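Local coordinates for putative short-chain dehydrogenase/reductase (Burkholderia xenovorans, PDB 5K9Z), which probably catalyses NAD(P)-dependent oxidoreduction at alcohol or carbonyl groups, at residues V47-G52 / F64-V69; N94-V99 / G118-G123. All coordinates share one frame; numbering follows the deposited sequence.

Interaction 1: residues V47-G52 / F64-V69; sequences VDEHAG and FAYTDV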
loop_
_atom_site.group_PDB
_atom_site.type_symbol
_atom_site.label_atom_id
_atom_site.label_comp_id
_atom_site.label_asym_id
_atom_site.label_seq_id
_atom_site.Cartn_x
_atom_site.Cartn_y
_atom_site.Cartn_z
ATOM N N VAL C 47 -31.651 -8.110 0.526
ATOM C CA VAL C 47 -32.524 -9.042 1.232
ATOM C C VAL C 47 -33.532 -8.312 2.112
ATOM O O VAL C 47 -34.414 -8.959 2.692
ATOM C CB VAL C 47 -31.700 -10.036 2.080
ATOM C CG1 VAL C 47 -30.817 -10.873 1.192
ATOM C CG2 VAL C 47 -30.843 -9.284 3.107
ATOM N N ASP C 48 -33.425 -6.991 2.236
ATOM C CA ASP C 48 -34.361 -6.198 3.038
ATOM C C ASP C 48 -35.498 -5.744 2.126
ATOM O O ASP C 48 -35.402 -4.706 1.465
ATOM C CB ASP C 48 -33.644 -5.020 3.691
ATOM C CG ASP C 48 -34.514 -4.274 4.705
ATOM O OD1 ASP C 48 -35.753 -4.458 4.733
ATOM O OD2 ASP C 48 -33.943 -3.493 5.494
ATOM N N GLU C 49 -36.595 -6.513 2.124
ATOM C CA GLU C 49 -37.690 -6.285 1.181
ATOM C C GLU C 49 -38.415 -4.975 1.467
ATOM O O GLU C 49 -38.706 -4.205 0.545
ATOM C CB GLU C 49 -38.677 -7.459 1.221
ATOM C CG GLU C 49 -38.235 -8.674 0.423
ATOM C CD GLU C 49 -39.069 -9.927 0.714
ATOM O OE1 GLU C 49 -39.201 -10.322 1.897
ATOM O OE2 GLU C 49 -39.588 -10.521 -0.254
ATOM N N HIS C 50 -38.743 -4.721 2.732
ATOM C CA HIS C 50 -39.495 -3.512 3.058
ATOM C C HIS C 50 -38.695 -2.261 2.709
ATOM O O HIS C 50 -39.202 -1.351 2.045
ATOM C CB HIS C 50 -39.889 -3.500 4.533
ATOM C CG HIS C 50 -40.874 -2.426 4.870
ATOM N ND1 HIS C 50 -40.494 -1.138 5.186
ATOM C CD2 HIS C 50 -42.229 -2.437 4.903
ATOM C CE1 HIS C 50 -41.571 -0.407 5.416
ATOM N NE2 HIS C 50 -42.636 -1.171 5.251
ATOM N N ALA C 51 -37.437 -2.199 3.141
ATOM C CA ALA C 51 -36.619 -1.043 2.794
ATOM C C ALA C 51 -36.351 -0.990 1.294
ATOM O O ALA C 51 -36.388 0.089 0.692
ATOM C CB ALA C 51 -35.307 -1.061 3.582
ATOM N N GLY C 52 -36.101 -2.145 0.673
ATOM C CA GLY C 52 -35.805 -2.159 -0.751
ATOM C C GLY C 52 -36.971 -1.678 -1.591
ATOM O O GLY C 52 -36.810 -0.823 -2.466
ATOM N N PHE C 64 -37.056 -3.185 -7.334
ATOM C CA PHE C 64 -36.388 -3.982 -6.316
ATOM C C PHE C 64 -36.327 -5.436 -6.760
ATOM O O PHE C 64 -37.267 -5.940 -7.373
ATOM C CB PHE C 64 -37.125 -3.884 -4.978
ATOM C CG PHE C 64 -36.640 -4.855 -3.951
ATOM C CD1 PHE C 64 -35.433 -4.651 -3.309
ATOM C CD2 PHE C 64 -37.392 -5.980 -3.628
ATOM C CE1 PHE C 64 -34.977 -5.547 -2.357
ATOM C CE2 PHE C 64 -36.947 -6.878 -2.680
ATOM C CZ PHE C 64 -35.733 -6.664 -2.044
ATOM N N ALA C 65 -35.210 -6.102 -6.478
ATOM C CA ALA C 65 -35.071 -7.523 -6.800
ATOM C C ALA C 65 -34.396 -8.197 -5.617
ATOM O O ALA C 65 -33.210 -7.958 -5.365
ATOM C CB ALA C 65 -34.270 -7.736 -8.083
ATOM N N TYR C 66 -35.145 -9.058 -4.917
ATOM C CA TYR C 66 -34.622 -9.722 -3.730
ATOM C C TYR C 66 -33.362 -10.490 -4.097
ATOM O O TYR C 66 -33.368 -11.292 -5.038
ATOM C CB TYR C 66 -35.670 -10.677 -3.140
ATOM C CG TYR C 66 -35.231 -11.288 -1.831
ATOM C CD1 TYR C 66 -34.296 -12.327 -1.793
ATOM C CD2 TYR C 66 -35.753 -10.834 -0.626
ATOM C CE1 TYR C 66 -33.887 -12.886 -0.578
ATOM C CE2 TYR C 66 -35.350 -11.388 0.592
ATOM C CZ TYR C 66 -34.418 -12.412 0.604
ATOM O OH TYR C 66 -34.009 -12.950 1.802
ATOM N N THR C 67 -32.273 -10.234 -3.372
ATOM C CA THR C 67 -30.985 -10.836 -3.725
ATOM C C THR C 67 -30.129 -11.025 -2.487
ATOM O O THR C 67 -29.680 -10.039 -1.897
ATOM C CB THR C 67 -30.219 -9.974 -4.722
ATOM O OG1 THR C 67 -31.055 -9.662 -5.830
ATOM C CG2 THR C 67 -28.984 -10.726 -5.200
ATOM N N ASP C 68 -29.852 -12.276 -2.145
ATOM C CA ASP C 68 -28.801 -12.632 -1.197
ATOM C C ASP C 68 -27.544 -12.937 -2.009
ATOM O O ASP C 68 -27.457 -13.997 -2.643
ATOM C CB ASP C 68 -29.247 -13.835 -0.370
ATOM C CG ASP C 68 -28.216 -14.282 0.640
ATOM O OD1 ASP C 68 -27.038 -13.888 0.555
ATOM O OD2 ASP C 68 -28.601 -15.060 1.525
ATOM N N VAL C 69 -26.557 -12.032 -1.972
ATOM C CA VAL C 69 -25.387 -12.178 -2.837
ATOM C C VAL C 69 -24.519 -13.371 -2.463
ATOM O O VAL C 69 -23.676 -13.788 -3.267
ATOM C CB VAL C 69 -24.508 -10.904 -2.871
ATOM C CG1 VAL C 69 -25.314 -9.723 -3.362
ATOM C CG2 VAL C 69 -23.888 -10.611 -1.503
#

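Interaction 2: residues N94-V99 / G118-G123; sequences NNAGFV and GVLLDG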
loop_
_atom_site.group_PDB
_atom_site.type_symbol
_atom_site.label_atom_id
_atom_site.label_comp_id
_atom_site.label_asym_id
_atom_site.label_seq_id
_atom_site.Cartn_x
_atom_site.Cartn_y
_atom_site.Cartn_z
ATOM N N ASN C 94 -21.099 -4.271 -6.732
ATOM C CA ASN C 94 -21.038 -5.321 -5.718
ATOM C C ASN C 94 -20.818 -4.651 -4.376
ATOM O O ASN C 94 -19.698 -4.257 -4.050
ATOM C CB ASN C 94 -19.914 -6.302 -6.008
ATOM C CG ASN C 94 -20.077 -6.979 -7.336
ATOM O OD1 ASN C 94 -21.110 -7.592 -7.599
ATOM N ND2 ASN C 94 -19.076 -6.845 -8.201
ATOM N N ASN C 95 -21.889 -4.513 -3.603
ATOM C CA ASN C 95 -21.855 -3.795 -2.339
ATOM C C ASN C 95 -22.584 -4.599 -1.269
ATOM O O ASN C 95 -23.640 -5.188 -1.528
ATOM C CB ASN C 95 -22.480 -2.404 -2.502
ATOM C CG ASN C 95 -22.792 -1.744 -1.169
ATOM O OD1 ASN C 95 -23.944 -1.732 -0.724
ATOM N ND2 ASN C 95 -21.773 -1.213 -0.522
ATOM N N ALA C 96 -22.015 -4.626 -0.066
ATOM C CA ALA C 96 -22.669 -5.262 1.073
ATOM C C ALA C 96 -22.356 -4.467 2.327
ATOM O O ALA C 96 -21.191 -4.148 2.587
ATOM C CB ALA C 96 -22.224 -6.719 1.246
ATOM N N GLY C 97 -23.402 -4.101 3.065
ATOM C CA GLY C 97 -23.258 -3.499 4.378
ATOM C C GLY C 97 -23.158 -4.601 5.406
ATOM O O GLY C 97 -24.154 -4.954 6.046
ATOM N N PHE C 98 -21.975 -5.192 5.533
ATOM C CA PHE C 98 -21.837 -6.464 6.233
ATOM C C PHE C 98 -20.402 -6.590 6.721
ATOM O O PHE C 98 -19.475 -6.232 5.994
ATOM C CB PHE C 98 -22.194 -7.636 5.307
ATOM C CG PHE C 98 -22.076 -8.988 5.960
ATOM C CD1 PHE C 98 -23.132 -9.520 6.684
ATOM C CD2 PHE C 98 -20.906 -9.726 5.854
ATOM C CE1 PHE C 98 -23.032 -10.785 7.280
ATOM C CE2 PHE C 98 -20.797 -10.979 6.461
ATOM C CZ PHE C 98 -21.852 -11.505 7.172
ATOM N N VAL C 99 -20.221 -7.094 7.942
ATOM C CA VAL C 99 -18.897 -7.234 8.541
ATOM C C VAL C 99 -18.564 -8.693 8.841
ATOM O O VAL C 99 -17.494 -9.189 8.455
ATOM C CB VAL C 99 -18.761 -6.372 9.822
ATOM C CG1 VAL C 99 -17.364 -6.530 10.415
ATOM C CG2 VAL C 99 -19.041 -4.918 9.508
ATOM N N GLY C 118 -18.557 -15.724 2.306
ATOM C CA GLY C 118 -19.650 -15.964 1.373
ATOM C C GLY C 118 -20.285 -14.675 0.895
ATOM O O GLY C 118 -20.565 -14.511 -0.298
ATOM N N VAL C 119 -20.464 -13.720 1.810
ATOM C CA VAL C 119 -21.027 -12.422 1.469
ATOM C C VAL C 119 -19.963 -11.513 0.841
ATOM O O VAL C 119 -20.185 -10.896 -0.210
ATOM C CB VAL C 119 -21.646 -11.766 2.723
ATOM C CG1 VAL C 119 -22.166 -10.393 2.395
ATOM C CG2 VAL C 119 -22.757 -12.664 3.370
ATOM N N LEU C 120 -18.816 -11.368 1.507
ATOM C CA LEU C 120 -17.879 -10.313 1.140
ATOM C C LEU C 120 -16.983 -10.676 -0.031
ATOM O O LEU C 120 -16.437 -9.768 -0.675
ATOM C CB LEU C 120 -17.025 -9.912 2.350
ATOM C CG LEU C 120 -17.820 -9.280 3.509
ATOM C CD1 LEU C 120 -16.924 -8.863 4.685
ATOM C CD2 LEU C 120 -18.634 -8.085 3.039
ATOM N N LEU C 121 -16.773 -11.960 -0.291
ATOM C CA LEU C 121 -15.904 -12.396 -1.380
ATOM C C LEU C 121 -16.665 -13.206 -2.421
ATOM O O LEU C 121 -16.650 -12.837 -3.604
ATOM C CB LEU C 121 -14.722 -13.214 -0.827
ATOM C CG LEU C 121 -13.817 -13.880 -1.874
ATOM C CD1 LEU C 121 -13.304 -12.862 -2.890
ATOM C CD2 LEU C 121 -12.649 -14.594 -1.194
ATOM N N ASP C 122 -17.339 -14.298 -2.022
ATOM C CA ASP C 122 -18.059 -15.102 -3.009
ATOM C C ASP C 122 -19.082 -14.251 -3.738
ATOM O O ASP C 122 -19.218 -14.342 -4.966
ATOM C CB ASP C 122 -18.765 -16.285 -2.336
ATOM C CG ASP C 122 -17.807 -17.257 -1.673
ATOM O OD1 ASP C 122 -16.601 -17.250 -1.981
ATOM O OD2 ASP C 122 -18.268 -17.996 -0.778
ATOM N N GLY C 123 -19.787 -13.388 -2.994
ATOM C CA GLY C 123 -20.787 -12.525 -3.604
ATOM C C GLY C 123 -20.206 -11.609 -4.668
ATOM O O GLY C 123 -20.864 -11.295 -5.668
HETATM O O HOH W 1 -22.690 -9.180 -6.022
#

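Interaction 1: residues V47-G52 / F64-V69
The Tyr66 ring takes Val47 over one face and Glu49 at its edge. Val47 CA makes a CH-pi contact 4.1 Å from the ring centroid, 25° off the normal and displaced toward the rim, while Glu49 CG lies in the ring plane, 3.5 Å from Tyr66 CD2. The Glu49 carboxylate is turned steeply to this ring. The Phe64 ring meets the start of helix 49-58 obliquely: Gly52 CA sits 3.6 Å from Phe64 CD1, and Glu49 CA and Asp48 O approach the outer end of the ring. One Phe64 face carries the backbone N of Tyr66. Phe64 CG stands anti to its own N (chi1 170°), which sends the ring from the strand toward the helix, and the missing side chain of Gly52 lets the backbone come close.

These contacts belong to the Rossmann-type beta-alpha-beta unit of strand 41-46, helix 49-58 and strand 63-66, joining the turn after strand 41-46 and the start of the helix to residues 64-68. Asp48 is the N-cap of the helix: its OD1 accepts a nearly straight bond from Ala51 N (3.2 Å, 167°), the donor lying above the carboxylate plane. Val47 CG1 packs 3.4 Å from Thr67 O and also against CA and CB of Asp68. Asp68 OD1 turns instead to Ser70 OG. In SDR relatives the acidic residue at the position of Asp46 and the Asp-Val pair corresponding to Asp68-Val69 border the adenosine end of the dinucleotide, so Val47 probably lies beside that pocket.

Interaction 2: residues N94-V99 / G118-G123
Asn94, Asn95, Ala96 and Gly97 form the NNAG motif of short-chain dehydrogenases/reductases, at the end of strand 91-94, and with Phe98 and Val99 they run past helix 110-138. Phe98 packs against both Val119 and Leu120. Val119 CG2 lies over one face of the ring in a CH-pi contact, 4.1 Å from the centroid and 13° off the normal. CG1 of the same valine, anti to its backbone N (chi1 177°), lies 3.7 Å from Phe98 CD2 and 3.8 Å from Ala96 CB, touching both the ring and the methyl. Leu120 comes from another direction: its CG lies at the edge of the Phe98 ring, in plane, 3.9 Å from Phe98 CD2, and its branches run along the loop backbone, Leu120 CD2 3.6 Å from Phe98 O and Leu120 CD1 beside Val99 O.

At the strand end the chemistry becomes polar. A water bridges the segments, giving one hydrogen to Asn94 OD1 (2.7 Å) and the other to Gly123 O (2.8 Å). The Asn94 amide is held at its other end too, because ND2 bonds to Ser145 OG, so both halves of the group are fixed. The helix has a wide pi-type turn here, with a weak bond from Gly123 N to Gly118 O.

Around the contact, the Asn94 backbone pairs with strand 141-146. Leu120 packs against helix 159-179 at Tyr161 and Lys165, the tyrosine and lysine of the family's YxxxK pattern, while Phe98 and Val99 touch Phe272 and Met273 of the second subunit.

Both contacts belong to one Rossmann-type domain but lie at different depths, their centres about 14 Å apart. Interaction 1 is peripheral, at the outermost strand 63-66, and fastens a helix start to its own beta-alpha-beta unit through aromatic rings set against backbone and the side chains of Val47 and Glu49. Interaction 2 lies nearer the middle of the chain, about 9 Å from its centre, and joins the loop after the more central strand 91-94 to helix 110-138 by an aromatic ring and aliphatic side chains, plus a bridging water; it also borders the second subunit, which leaves interaction 1 untouched. The two meet where Val69 of interaction 1 packs against the helix: Val69 CG2 is 3.9 Å from Val119 O.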